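Local coordinates for alkaline serine protease (Pseudoalteromonas sp., PDB 1Y9Z), which cleaves peptide bonds as a subtilisin-like alkaline serine protease, probably adapted to work in the cold surroundings of its Antarctic bacterial source, at residues 23-28 / 122-127; 43-48 / 91-96; 287-292 / 321-326; 294-299 / 326-331. All coordinates share one frame; numbering follows the deposited sequence.

In the fold
Interactions 1 and 2 are adjacent strand pairings of the subtilisin-like alpha/beta domain, their centres about 9 Å apart. Strand 92-100 lies between strands 25-30 and 44-47, and Ile26 O receives His94 N while His94 O receives Ile28 N. The side chain of Thr127 is about 10 Å from the bound phenylmethanesulfonic acid, whose pocket includes His65 and Ser369. Interactions 3 and 4 lie on the other side of the chain's centre, in what is probably the inserted beta-barrel domain, with about 40 Å between the centres of interactions 1 and 3. They share helix 291-300 and Asn326, their centres are about 10 Å apart, and Asp324 OD1 meets Ile329 N.

Interaction 1 of 4, residues 23-28 / 122-127; sequences NRTICI and GANVVT
Strands 25-28 and 125-127 run parallel at 22°, with Ile26 paired to Val125, Cys27 to Val126 and Ile28 to Thr127 in the central sheet of the subtilisin-like alpha/beta fold. The ladder is carried by Cys27, whose N reaches Val125 O at 2.8 Å and whose O accepts Thr127 N at 2.9 Å. Ahead of it Thr25 O is gripped twice, by Asn124 N at 2.8 Å and by Val125 N at 3.1 Å. Asn124 returns the bond through its side chain: with CG anti to the carbonyl carbon and beside the backbone N (chi1 -60°), OD1 accepts Thr25 N at 2.9 Å, and a water links the same OD1 to Thr25 OG1. The amide also stacks on the Arg24 guanidinium, the planes only 6° apart and OD1 3.5 Å above the centre of the cation. NE of Arg24 donates to Asn23 O, which limits rotation of the guanidinium, and Trp383 gives it a cation-pi partner. An alanine here would remove that flat cation, and would probably leave the Asn124 amide without its stacking mate and freer to turn away from Thr25 N. Farther along, Ile26, Val125, Ile28 and Thr127 share the face covered by helices 65-74 and 368-385, whose first residues, His65 and Thr368, belong to the pocket of the bound phenylmethanesulfonic acid; Thr127 OG1 bonds to Ser376 there. On the reverse face the disulfide-linked Cys27, joined through SG to Cys117, sets its CB 3.7 Å from Ala123 CB.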
loop_
_atom_site.group_PDB
_atom_site.type_symbol
_atom_site.label_atom_id
_atom_site.label_comp_id
_atom_site.label_asym_id
_atom_site.label_seq_id
_atom_site.Cartn_x
_atom_site.Cartn_y
_atom_site.Cartn_z
ATOM N N ASN A 23 0.343 24.927 4.210
ATOM C CA ASN A 23 -0.914 25.648 4.060
ATOM C C ASN A 23 -2.095 24.688 3.941
ATOM O O ASN A 23 -3.242 25.115 3.818
ATOM C CB ASN A 23 -0.852 26.626 2.865
ATOM C CG ASN A 23 -0.753 25.934 1.510
ATOM O OD1 ASN A 23 -0.180 26.488 0.565
ATOM N ND2 ASN A 23 -1.332 24.749 1.393
ATOM N N ARG A 24 -1.801 23.389 4.001
ATOM C CA ARG A 24 -2.822 22.344 3.916
ATOM C C ARG A 24 -2.819 21.472 5.173
ATOM O O ARG A 24 -1.811 21.366 5.875
ATOM C CB ARG A 24 -2.562 21.412 2.720
ATOM C CG ARG A 24 -2.568 22.046 1.335
ATOM C CD ARG A 24 -3.950 22.529 0.926
ATOM N NE ARG A 24 -4.292 23.794 1.564
ATOM C CZ ARG A 24 -5.493 24.357 1.507
ATOM N NH1 ARG A 24 -5.713 25.513 2.118
ATOM N NH2 ARG A 24 -6.478 23.764 0.845
ATOM N N THR A 25 -3.959 20.852 5.449
ATOM C CA THR A 25 -4.078 19.946 6.583
ATOM C C THR A 25 -4.817 18.702 6.115
ATOM O O THR A 25 -5.912 18.796 5.555
ATOM C CB THR A 25 -4.862 20.565 7.762
ATOM O OG1 THR A 25 -4.129 21.671 8.300
ATOM C CG2 THR A 25 -5.066 19.529 8.864
ATOM N N ILE A 26 -4.202 17.541 6.312
ATOM C CA ILE A 26 -4.831 16.284 5.933
ATOM C C ILE A 26 -5.129 15.499 7.203
ATOM O O ILE A 26 -4.271 15.359 8.074
ATOM C CB ILE A 26 -3.933 15.446 4.980
ATOM C CG1 ILE A 26 -4.599 14.094 4.703
ATOM C CG2 ILE A 26 -2.544 15.254 5.577
ATOM C CD1 ILE A 26 -4.003 13.337 3.537
ATOM N N CYS A 27 -6.361 15.016 7.314
ATOM C CA CYS A 27 -6.784 14.253 8.480
ATOM C C CYS A 27 -6.924 12.791 8.123
ATOM O O CYS A 27 -7.620 12.438 7.169
ATOM C CB CYS A 27 -8.121 14.773 8.984
ATOM S SG CYS A 27 -8.672 14.175 10.614
ATOM N N ILE A 28 -6.257 11.950 8.903
ATOM C CA ILE A 28 -6.286 10.512 8.694
ATOM C C ILE A 28 -7.214 9.858 9.713
ATOM O O ILE A 28 -6.916 9.824 10.910
ATOM C CB ILE A 28 -4.877 9.900 8.854
ATOM C CG1 ILE A 28 -3.887 10.606 7.927
ATOM C CG2 ILE A 28 -4.920 8.419 8.534
ATOM C CD1 ILE A 28 -2.437 10.204 8.157
ATOM N N GLY A 122 -9.063 21.253 11.517
ATOM C CA GLY A 122 -8.989 22.240 10.450
ATOM C C GLY A 122 -8.616 21.584 9.133
ATOM O O GLY A 122 -7.962 22.188 8.285
ATOM N N ALA A 123 -9.052 20.344 8.952
ATOM C CA ALA A 123 -8.734 19.579 7.753
ATOM C C ALA A 123 -9.272 20.123 6.434
ATOM O O ALA A 123 -10.407 20.594 6.355
ATOM C CB ALA A 123 -9.205 18.139 7.933
ATOM N N ASN A 124 -8.438 20.048 5.400
ATOM C CA ASN A 124 -8.820 20.459 4.052
ATOM C C ASN A 124 -9.092 19.162 3.301
ATOM O O ASN A 124 -9.937 19.104 2.409
ATOM C CB ASN A 124 -7.677 21.194 3.349
ATOM C CG ASN A 124 -7.252 22.445 4.078
ATOM O OD1 ASN A 124 -6.110 22.557 4.521
ATOM N ND2 ASN A 124 -8.167 23.400 4.203
ATOM N N VAL A 125 -8.345 18.126 3.674
ATOM C CA VAL A 125 -8.469 16.806 3.073
ATOM C C VAL A 125 -8.716 15.786 4.177
ATOM O O VAL A 125 -8.060 15.817 5.218
ATOM C CB VAL A 125 -7.170 16.397 2.329
ATOM C CG1 VAL A 125 -7.328 15.005 1.725
ATOM C CG2 VAL A 125 -6.838 17.418 1.249
ATOM N N VAL A 126 -9.684 14.904 3.958
ATOM C CA VAL A 126 -9.987 13.853 4.920
ATOM C C VAL A 126 -9.826 12.540 4.169
ATOM O O VAL A 126 -10.530 12.284 3.186
ATOM C CB VAL A 126 -11.421 13.975 5.473
ATOM C CG1 VAL A 126 -11.720 12.808 6.403
ATOM C CG2 VAL A 126 -11.571 15.293 6.230
ATOM N N THR A 127 -8.882 11.721 4.620
ATOM C CA THR A 127 -8.608 10.453 3.969
ATOM C C THR A 127 -9.092 9.295 4.841
ATOM O O THR A 127 -8.793 9.219 6.038
ATOM C CB THR A 127 -7.094 10.354 3.631
ATOM O OG1 THR A 127 -6.854 9.209 2.808
ATOM C CG2 THR A 127 -6.254 10.275 4.896
HETATM O O HOH W 1 -4.830 23.863 6.723
#

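Interaction 2 of 4, residues 43-48 / 91-96; sequences NNVTGT and ANIHIV
His94 holds CG anti to its own backbone N (chi1 -163°), while Thr46 places OG1 between N and the carbonyl carbon (chi1 56°); together these rotations bring the hydroxyl to the edge of the imidazole, in its plane, across two parallel strands of the subtilisin-like sheet. Thr46 OG1 lies 2.8 Å from His94 ND1. Thr48 comes in at the same plane farther round the edge, its OG1 2.8 Å from His94 NE2. Both imidazole nitrogens are therefore hydrogen-bonded to threonine hydroxyls, and the two bonds should fix the rotation of the ring. Between the threonines, Gly47 lays its CA over one face of the imidazole in a CH-pi contact, 3.8 Å from the ring centroid. The same CA lies close to Ile95 O, on the strand beside it.

The backbone ladder follows the parallel pattern. Ile93 N donates to Asn44 O at 2.9 Å, Thr46 N returns to Ile93 O, and Ile95 N reaches Thr46 O at 2.8 Å. Strand 44-47 thus borders strand 92-100, which pairs with strand 25-30 along its other edge. On the face opposite the histidine, Val45 packs CG2 against Ile95 CG1 at 3.6 Å, and Ile95 also touches Ile28 and Trp56. At the start of the pairing, a water donates to Asn43 OD1 and Ala91 O and accepts from Asn44 N. Another ties Thr46 OG1 to Ile93 O, donating to that carbonyl from 2.9 Å.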
loop_
_atom_site.group_PDB
_atom_site.type_symbol
_atom_site.label_atom_id
_atom_site.label_comp_id
_atom_site.label_asym_id
_atom_site.label_seq_id
_atom_site.Cartn_x
_atom_site.Cartn_y
_atom_site.Cartn_z
ATOM N N ASN A 43 6.856 14.756 12.517
ATOM C CA ASN A 43 5.954 15.377 11.556
ATOM C C ASN A 43 5.134 16.433 12.294
ATOM O O ASN A 43 5.087 16.442 13.524
ATOM C CB ASN A 43 4.994 14.348 10.948
ATOM C CG ASN A 43 5.529 13.729 9.675
ATOM O OD1 ASN A 43 6.130 14.414 8.849
ATOM N ND2 ASN A 43 5.295 12.433 9.498
ATOM N N ASN A 44 4.513 17.333 11.540
ATOM C CA ASN A 44 3.662 18.360 12.133
ATOM C C ASN A 44 2.322 17.667 12.303
ATOM O O ASN A 44 1.355 17.944 11.588
ATOM C CB ASN A 44 3.525 19.557 11.194
ATOM C CG ASN A 44 4.863 20.113 10.781
ATOM O OD1 ASN A 44 5.806 20.127 11.571
ATOM N ND2 ASN A 44 4.957 20.580 9.543
ATOM N N VAL A 45 2.286 16.757 13.266
ATOM C CA VAL A 45 1.106 15.955 13.519
ATOM C C VAL A 45 0.430 16.234 14.851
ATOM O O VAL A 45 1.085 16.392 15.884
ATOM C CB VAL A 45 1.472 14.447 13.428
ATOM C CG1 VAL A 45 2.532 14.097 14.468
ATOM C CG2 VAL A 45 0.228 13.592 13.612
ATOM N N THR A 46 -0.895 16.306 14.808
ATOM C CA THR A 46 -1.709 16.536 15.992
ATOM C C THR A 46 -2.863 15.552 15.902
ATOM O O THR A 46 -2.993 14.835 14.911
ATOM C CB THR A 46 -2.278 17.966 16.028
ATOM O OG1 THR A 46 -3.018 18.217 14.830
ATOM C CG2 THR A 46 -1.153 18.983 16.160
ATOM N N GLY A 47 -3.699 15.515 16.932
ATOM C CA GLY A 47 -4.827 14.605 16.919
ATOM C C GLY A 47 -5.842 14.961 17.980
ATOM O O GLY A 47 -5.581 15.797 18.846
ATOM N N THR A 48 -7.008 14.329 17.908
ATOM C CA THR A 48 -8.072 14.575 18.870
ATOM C C THR A 48 -8.498 13.241 19.467
ATOM O O THR A 48 -9.134 12.435 18.796
ATOM C CB THR A 48 -9.294 15.229 18.196
ATOM O OG1 THR A 48 -8.898 16.456 17.573
ATOM C CG2 THR A 48 -10.380 15.515 19.226
ATOM N N ALA A 91 3.763 19.424 5.729
ATOM C CA ALA A 91 2.325 19.203 5.785
ATOM C C ALA A 91 1.805 19.053 7.207
ATOM O O ALA A 91 2.493 18.526 8.081
ATOM C CB ALA A 91 1.965 17.966 4.978
ATOM N N ASN A 92 0.587 19.533 7.433
ATOM C CA ASN A 92 -0.048 19.410 8.736
ATOM C C ASN A 92 -0.898 18.156 8.663
ATOM O O ASN A 92 -1.663 17.969 7.717
ATOM C CB ASN A 92 -0.938 20.616 9.030
ATOM C CG ASN A 92 -0.158 21.901 9.108
ATOM O OD1 ASN A 92 0.661 22.091 10.009
ATOM N ND2 ASN A 92 -0.394 22.793 8.154
ATOM N N ILE A 93 -0.751 17.300 9.664
ATOM C CA ILE A 93 -1.487 16.047 9.722
ATOM C C ILE A 93 -2.288 15.978 11.010
ATOM O O ILE A 93 -1.761 16.254 12.087
ATOM C CB ILE A 93 -0.522 14.846 9.702
ATOM C CG1 ILE A 93 0.404 14.944 8.489
ATOM C CG2 ILE A 93 -1.308 13.540 9.681
ATOM C CD1 ILE A 93 1.523 13.923 8.489
ATOM N N HIS A 94 -3.566 15.625 10.899
ATOM C CA HIS A 94 -4.409 15.487 12.080
ATOM C C HIS A 94 -4.882 14.044 12.127
ATOM O O HIS A 94 -5.314 13.486 11.116
ATOM C CB HIS A 94 -5.614 16.426 12.035
ATOM C CG HIS A 94 -6.273 16.605 13.368
ATOM N ND1 HIS A 94 -5.685 17.313 14.393
ATOM C CD2 HIS A 94 -7.441 16.129 13.861
ATOM C CE1 HIS A 94 -6.462 17.266 15.461
ATOM N NE2 HIS A 94 -7.533 16.553 15.164
ATOM N N ILE A 95 -4.796 13.443 13.305
ATOM C CA ILE A 95 -5.176 12.054 13.482
ATOM C C ILE A 95 -6.446 11.860 14.299
ATOM O O ILE A 95 -6.596 12.422 15.384
ATOM C CB ILE A 95 -4.036 11.266 14.184
ATOM C CG1 ILE A 95 -2.712 11.460 13.433
ATOM C CG2 ILE A 95 -4.395 9.789 14.276
ATOM C CD1 ILE A 95 -2.729 11.002 11.987
ATOM N N VAL A 96 -7.371 11.075 13.755
ATOM C CA VAL A 96 -8.595 10.731 14.465
ATOM C C VAL A 96 -8.587 9.206 14.461
ATOM O O VAL A 96 -8.713 8.571 13.411
ATOM C CB VAL A 96 -9.863 11.256 13.761
ATOM C CG1 VAL A 96 -11.105 10.752 14.493
ATOM C CG2 VAL A 96 -9.862 12.782 13.756
HETATM O O HOH W 2 4.798 17.148 8.702
HETATM O O HOH W 3 -1.711 19.082 12.571
#

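Interaction 3 of 4, residues 287-292 / 321-326; sequences SSYPEI and FLVDAN
Tyr289 and Phe321 bring their rings side by side with planes at 89° and centroids 6.0 Å apart, an oblique aromatic pair whose nearest atoms are Tyr289 CE1 and Phe321 CD1 at 3.9 Å. Val323 adds its CG2 obliquely beside the tyrosine, 3.5 Å from Tyr289 CB. The pair lies where the turn leading into helix 291-300 passes strand 321-323, in what is probably the inserted beta-barrel domain of this subtilase.

Behind the aromatics the contact is mostly apolar. Leu322, with CG anti to its backbone N (chi1 173°), sends CD1 under the first turn of the helix, where it meets Ile292 CA at 3.7 Å and also touches Glu291 CG. The carboxylate of Glu291 leads away to a salt bridge with Arg281, so the glutamate serves here through its aliphatic part. Ile292 sets its CB 3.3 Å from Val323 O, while its own CG1 anti to N (chi1 -174°) carries CD1 to 4.0 Å from Leu322 CD1 and across the end of Asp324, near OD2. An alanine at Ile292 would remove CD1 and is likely to open a gap between the helix, Leu322 and Ile329, which also packs on this side chain. Asp324 itself is held elsewhere, by a salt bridge to Arg236.

Direct hydrogen bonds between the two segments are absent; one water bridges them, accepting from Ile292 N and, at 2.9 Å, from Val323 N, with Tyr289 O 2.7 Å from its oxygen.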
loop_
_atom_site.group_PDB
_atom_site.type_symbol
_atom_site.label_atom_id
_atom_site.label_comp_id
_atom_site.label_asym_id
_atom_site.label_seq_id
_atom_site.Cartn_x
_atom_site.Cartn_y
_atom_site.Cartn_z
ATOM N N SER A 287 -8.702 -16.453 -7.944
ATOM C CA SER A 287 -9.726 -17.416 -7.568
ATOM C C SER A 287 -9.085 -18.492 -6.696
ATOM O O SER A 287 -9.775 -19.223 -5.985
ATOM C CB SER A 287 -10.345 -18.047 -8.818
ATOM O OG SER A 287 -9.347 -18.622 -9.645
ATOM N N SER A 288 -7.759 -18.574 -6.756
ATOM C CA SER A 288 -7.001 -19.546 -5.973
ATOM C C SER A 288 -5.714 -18.905 -5.458
ATOM O O SER A 288 -5.453 -17.733 -5.714
ATOM C CB SER A 288 -6.656 -20.769 -6.827
ATOM O OG SER A 288 -5.765 -20.427 -7.875
ATOM N N TYR A 289 -4.915 -19.687 -4.738
ATOM C CA TYR A 289 -3.653 -19.213 -4.172
ATOM C C TYR A 289 -2.552 -20.199 -4.564
ATOM O O TYR A 289 -2.157 -21.054 -3.771
ATOM C CB TYR A 289 -3.788 -19.127 -2.652
ATOM C CG TYR A 289 -4.902 -18.201 -2.215
ATOM C CD1 TYR A 289 -4.731 -16.819 -2.232
ATOM C CD2 TYR A 289 -6.144 -18.705 -1.827
ATOM C CE1 TYR A 289 -5.769 -15.956 -1.877
ATOM C CE2 TYR A 289 -7.189 -17.852 -1.471
ATOM C CZ TYR A 289 -6.995 -16.479 -1.499
ATOM O OH TYR A 289 -8.024 -15.631 -1.163
ATOM N N PRO A 290 -2.036 -20.075 -5.800
ATOM C CA PRO A 290 -0.988 -20.921 -6.381
ATOM C C PRO A 290 0.472 -20.679 -5.993
ATOM O O PRO A 290 1.352 -21.398 -6.463
ATOM C CB PRO A 290 -1.199 -20.721 -7.874
ATOM C CG PRO A 290 -1.512 -19.263 -7.935
ATOM C CD PRO A 290 -2.499 -19.082 -6.789
ATOM N N GLU A 291 0.740 -19.687 -5.151
ATOM C CA GLU A 291 2.119 -19.394 -4.768
ATOM C C GLU A 291 2.884 -20.639 -4.311
ATOM O O GLU A 291 4.073 -20.788 -4.600
ATOM C CB GLU A 291 2.148 -18.339 -3.657
ATOM C CG GLU A 291 3.506 -17.667 -3.475
ATOM C CD GLU A 291 3.902 -16.808 -4.668
ATOM O OE1 GLU A 291 5.005 -16.218 -4.651
ATOM O OE2 GLU A 291 3.110 -16.716 -5.629
ATOM N N ILE A 292 2.193 -21.535 -3.614
ATOM C CA ILE A 292 2.801 -22.758 -3.098
ATOM C C ILE A 292 3.372 -23.699 -4.165
ATOM O O ILE A 292 4.294 -24.466 -3.891
ATOM C CB ILE A 292 1.785 -23.550 -2.234
ATOM C CG1 ILE A 292 2.470 -24.750 -1.574
ATOM C CG2 ILE A 292 0.618 -24.014 -3.095
ATOM C CD1 ILE A 292 3.565 -24.371 -0.594
ATOM N N PHE A 321 -0.550 -14.571 -0.816
ATOM C CA PHE A 321 -0.641 -15.443 0.339
ATOM C C PHE A 321 0.021 -16.758 -0.044
ATOM O O PHE A 321 -0.308 -17.347 -1.076
ATOM C CB PHE A 321 -2.099 -15.724 0.716
ATOM C CG PHE A 321 -2.802 -14.561 1.347
ATOM C CD1 PHE A 321 -3.678 -13.775 0.608
ATOM C CD2 PHE A 321 -2.595 -14.256 2.688
ATOM C CE1 PHE A 321 -4.339 -12.698 1.196
ATOM C CE2 PHE A 321 -3.250 -13.182 3.287
ATOM C CZ PHE A 321 -4.124 -12.401 2.539
ATOM N N LEU A 322 0.974 -17.201 0.766
ATOM C CA LEU A 322 1.634 -18.473 0.516
ATOM C C LEU A 322 0.876 -19.481 1.364
ATOM O O LEU A 322 1.210 -19.708 2.530
ATOM C CB LEU A 322 3.107 -18.430 0.941
ATOM C CG LEU A 322 3.854 -19.771 0.881
ATOM C CD1 LEU A 322 3.799 -20.349 -0.527
ATOM C CD2 LEU A 322 5.298 -19.568 1.317
ATOM N N VAL A 323 -0.176 -20.052 0.786
ATOM C CA VAL A 323 -0.991 -21.035 1.484
ATOM C C VAL A 323 -0.229 -22.356 1.486
ATOM O O VAL A 323 -0.094 -23.010 0.453
ATOM C CB VAL A 323 -2.358 -21.208 0.792
ATOM C CG1 VAL A 323 -3.225 -22.175 1.580
ATOM C CG2 VAL A 323 -3.047 -19.859 0.676
ATOM N N ASP A 324 0.273 -22.727 2.659
ATOM C CA ASP A 324 1.065 -23.940 2.838
ATOM C C ASP A 324 0.285 -24.975 3.651
ATOM O O ASP A 324 0.481 -25.107 4.860
ATOM C CB ASP A 324 2.365 -23.564 3.553
ATOM C CG ASP A 324 3.436 -24.628 3.440
ATOM O OD1 ASP A 324 4.534 -24.401 3.989
ATOM O OD2 ASP A 324 3.197 -25.677 2.810
ATOM N N ALA A 325 -0.592 -25.709 2.974
ATOM C CA ALA A 325 -1.431 -26.719 3.612
ATOM C C ALA A 325 -0.683 -27.748 4.456
ATOM O O ALA A 325 -1.109 -28.070 5.565
ATOM C CB ALA A 325 -2.268 -27.432 2.555
ATOM N N ASN A 326 0.424 -28.268 3.933
ATOM C CA ASN A 326 1.196 -29.276 4.653
ATOM C C ASN A 326 2.400 -28.709 5.399
ATOM O O ASN A 326 3.236 -29.463 5.900
ATOM C CB ASN A 326 1.660 -30.365 3.683
ATOM C CG ASN A 326 0.505 -31.042 2.972
ATOM O OD1 ASN A 326 -0.403 -31.576 3.609
ATOM N ND2 ASN A 326 0.535 -31.024 1.644
HETATM O O HOH W 4 -0.138 -20.579 -2.029
#

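Interaction 4 of 4, residues 294-299 / 326-331; sequences STKACK and NSDITV
Helix 291-300, probably part of the inserted beta-barrel domain, packs here against the loop that joins strands 321-323 and 333-336, a loop bent by an inverse gamma turn centred on Ile329. Ile329 carries the apolar part of the contact. Its CD1 presses on Thr295 CG2 at 3.5 Å, closer than usual for two carbons, and also lies 3.8 Å from Lys299 CB. The two side chains of the tight pair cross at about a right angle, with the threonine methyl against the isoleucine tip. The hydroxyl of Thr295 is engaged on its own helix, bonded to Glu291 O.

Two lysines, one helical turn apart, flank this isoleucine in different ways. Lys296 is fully extended, CG anti to N (chi1 -175°), and reaches Asp328 with NZ 2.9 Å from OD1: a salt bridge whose hydrogen bond is weak. Lys299 instead bends at chi2 (63°) and again at chi4 (64°), which folds its chain over the loop backbone. Lys299 CE then sits 3.4 Å from Asp328 O and 3.9 Å from Val331 CG1; its methylenes, not NZ, make the nearest approaches to the loop.

Asp324, just upstream, steadies the loop by accepting Asp328 N and Ile329 N on its two carboxylate oxygens. Around the pair, Thr295 and Val331 both touch Ile306 of strand 305-309, Ile329 rests on Arg236 of strand 232-240, and the disulfide from Cys298 to Cys277 ties the helix to strand 275-280.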
loop_
_atom_site.group_PDB
_atom_site.type_symbol
_atom_site.label_atom_id
_atom_site.label_comp_id
_atom_site.label_asym_id
_atom_site.label_seq_id
_atom_site.Cartn_x
_atom_site.Cartn_y
_atom_site.Cartn_z
ATOM N N SER A 294 5.136 -23.109 -7.250
ATOM C CA SER A 294 6.521 -22.826 -7.620
ATOM C C SER A 294 7.416 -22.906 -6.389
ATOM O O SER A 294 8.543 -23.398 -6.456
ATOM C CB SER A 294 6.644 -21.433 -8.247
ATOM O OG SER A 294 6.068 -21.391 -9.542
ATOM N N THR A 295 6.905 -22.420 -5.264
ATOM C CA THR A 295 7.657 -22.422 -4.016
ATOM C C THR A 295 8.018 -23.837 -3.573
ATOM O O THR A 295 9.172 -24.112 -3.243
ATOM C CB THR A 295 6.856 -21.737 -2.891
ATOM O OG1 THR A 295 6.475 -20.422 -3.313
ATOM C CG2 THR A 295 7.696 -21.628 -1.623
ATOM N N LYS A 296 7.034 -24.733 -3.570
ATOM C CA LYS A 296 7.266 -26.112 -3.152
ATOM C C LYS A 296 8.172 -26.872 -4.116
ATOM O O LYS A 296 8.930 -27.746 -3.697
ATOM C CB LYS A 296 5.936 -26.853 -2.996
ATOM C CG LYS A 296 6.078 -28.260 -2.435
ATOM C CD LYS A 296 4.720 -28.895 -2.186
ATOM C CE LYS A 296 4.864 -30.288 -1.600
ATOM N NZ LYS A 296 3.535 -30.895 -1.308
ATOM N N ALA A 297 8.092 -26.548 -5.403
ATOM C CA ALA A 297 8.933 -27.212 -6.394
ATOM C C ALA A 297 10.385 -27.038 -5.965
ATOM O O ALA A 297 11.183 -27.975 -6.011
ATOM C CB ALA A 297 8.712 -26.594 -7.768
ATOM N N CYS A 298 10.712 -25.824 -5.539
ATOM C CA CYS A 298 12.053 -25.500 -5.083
ATOM C C CYS A 298 12.388 -26.253 -3.797
ATOM O O CYS A 298 13.449 -26.868 -3.686
ATOM C CB CYS A 298 12.165 -23.998 -4.830
ATOM S SG CYS A 298 12.672 -22.956 -6.236
ATOM N N LYS A 299 11.478 -26.194 -2.829
ATOM C CA LYS A 299 11.667 -26.858 -1.542
ATOM C C LYS A 299 11.887 -28.358 -1.696
ATOM O O LYS A 299 12.804 -28.928 -1.100
ATOM C CB LYS A 299 10.454 -26.612 -0.640
ATOM C CG LYS A 299 10.552 -27.265 0.733
ATOM C CD LYS A 299 11.716 -26.699 1.534
ATOM C CE LYS A 299 11.872 -27.413 2.869
ATOM N NZ LYS A 299 12.222 -28.851 2.694
ATOM N N ASN A 326 0.424 -28.268 3.933
ATOM C CA ASN A 326 1.196 -29.276 4.653
ATOM C C ASN A 326 2.400 -28.709 5.399
ATOM O O ASN A 326 3.236 -29.463 5.900
ATOM C CB ASN A 326 1.660 -30.365 3.683
ATOM C CG ASN A 326 0.505 -31.042 2.972
ATOM O OD1 ASN A 326 -0.403 -31.576 3.609
ATOM N ND2 ASN A 326 0.535 -31.024 1.644
ATOM N N SER A 327 2.484 -27.384 5.475
ATOM C CA SER A 327 3.588 -26.722 6.165
ATOM C C SER A 327 4.926 -27.239 5.647
ATOM O O SER A 327 5.816 -27.585 6.426
ATOM C CB SER A 327 3.489 -26.970 7.672
ATOM O OG SER A 327 2.248 -26.522 8.188
ATOM N N ASP A 328 5.059 -27.279 4.325
ATOM C CA ASP A 328 6.271 -27.765 3.675
ATOM C C ASP A 328 7.374 -26.718 3.562
ATOM O O ASP A 328 8.558 -27.053 3.589
ATOM C CB ASP A 328 5.927 -28.285 2.277
ATOM C CG ASP A 328 4.902 -29.400 2.307
ATOM O OD1 ASP A 328 4.319 -29.699 1.244
ATOM O OD2 ASP A 328 4.686 -29.982 3.390
ATOM N N ILE A 329 6.989 -25.453 3.428
ATOM C CA ILE A 329 7.966 -24.382 3.289
ATOM C C ILE A 329 8.513 -23.934 4.640
ATOM O O ILE A 329 8.012 -22.989 5.251
ATOM C CB ILE A 329 7.354 -23.171 2.557
ATOM C CG1 ILE A 329 6.586 -23.651 1.319
ATOM C CG2 ILE A 329 8.453 -22.199 2.154
ATOM C CD1 ILE A 329 7.414 -24.498 0.360
ATOM N N THR A 330 9.553 -24.628 5.093
ATOM C CA THR A 330 10.190 -24.339 6.370
ATOM C C THR A 330 11.480 -23.544 6.191
ATOM O O THR A 330 12.246 -23.362 7.139
ATOM C CB THR A 330 10.506 -25.643 7.124
ATOM O OG1 THR A 330 11.251 -26.518 6.269
ATOM C CG2 THR A 330 9.219 -26.334 7.554
ATOM N N VAL A 331 11.718 -23.078 4.970
ATOM C CA VAL A 331 12.906 -22.290 4.661
ATOM C C VAL A 331 12.469 -20.883 4.260
ATOM O O VAL A 331 11.304 -20.662 3.921
ATOM C CB VAL A 331 13.704 -22.909 3.493
ATOM C CG1 VAL A 331 14.102 -24.336 3.832
ATOM C CG2 VAL A 331 12.876 -22.873 2.216
#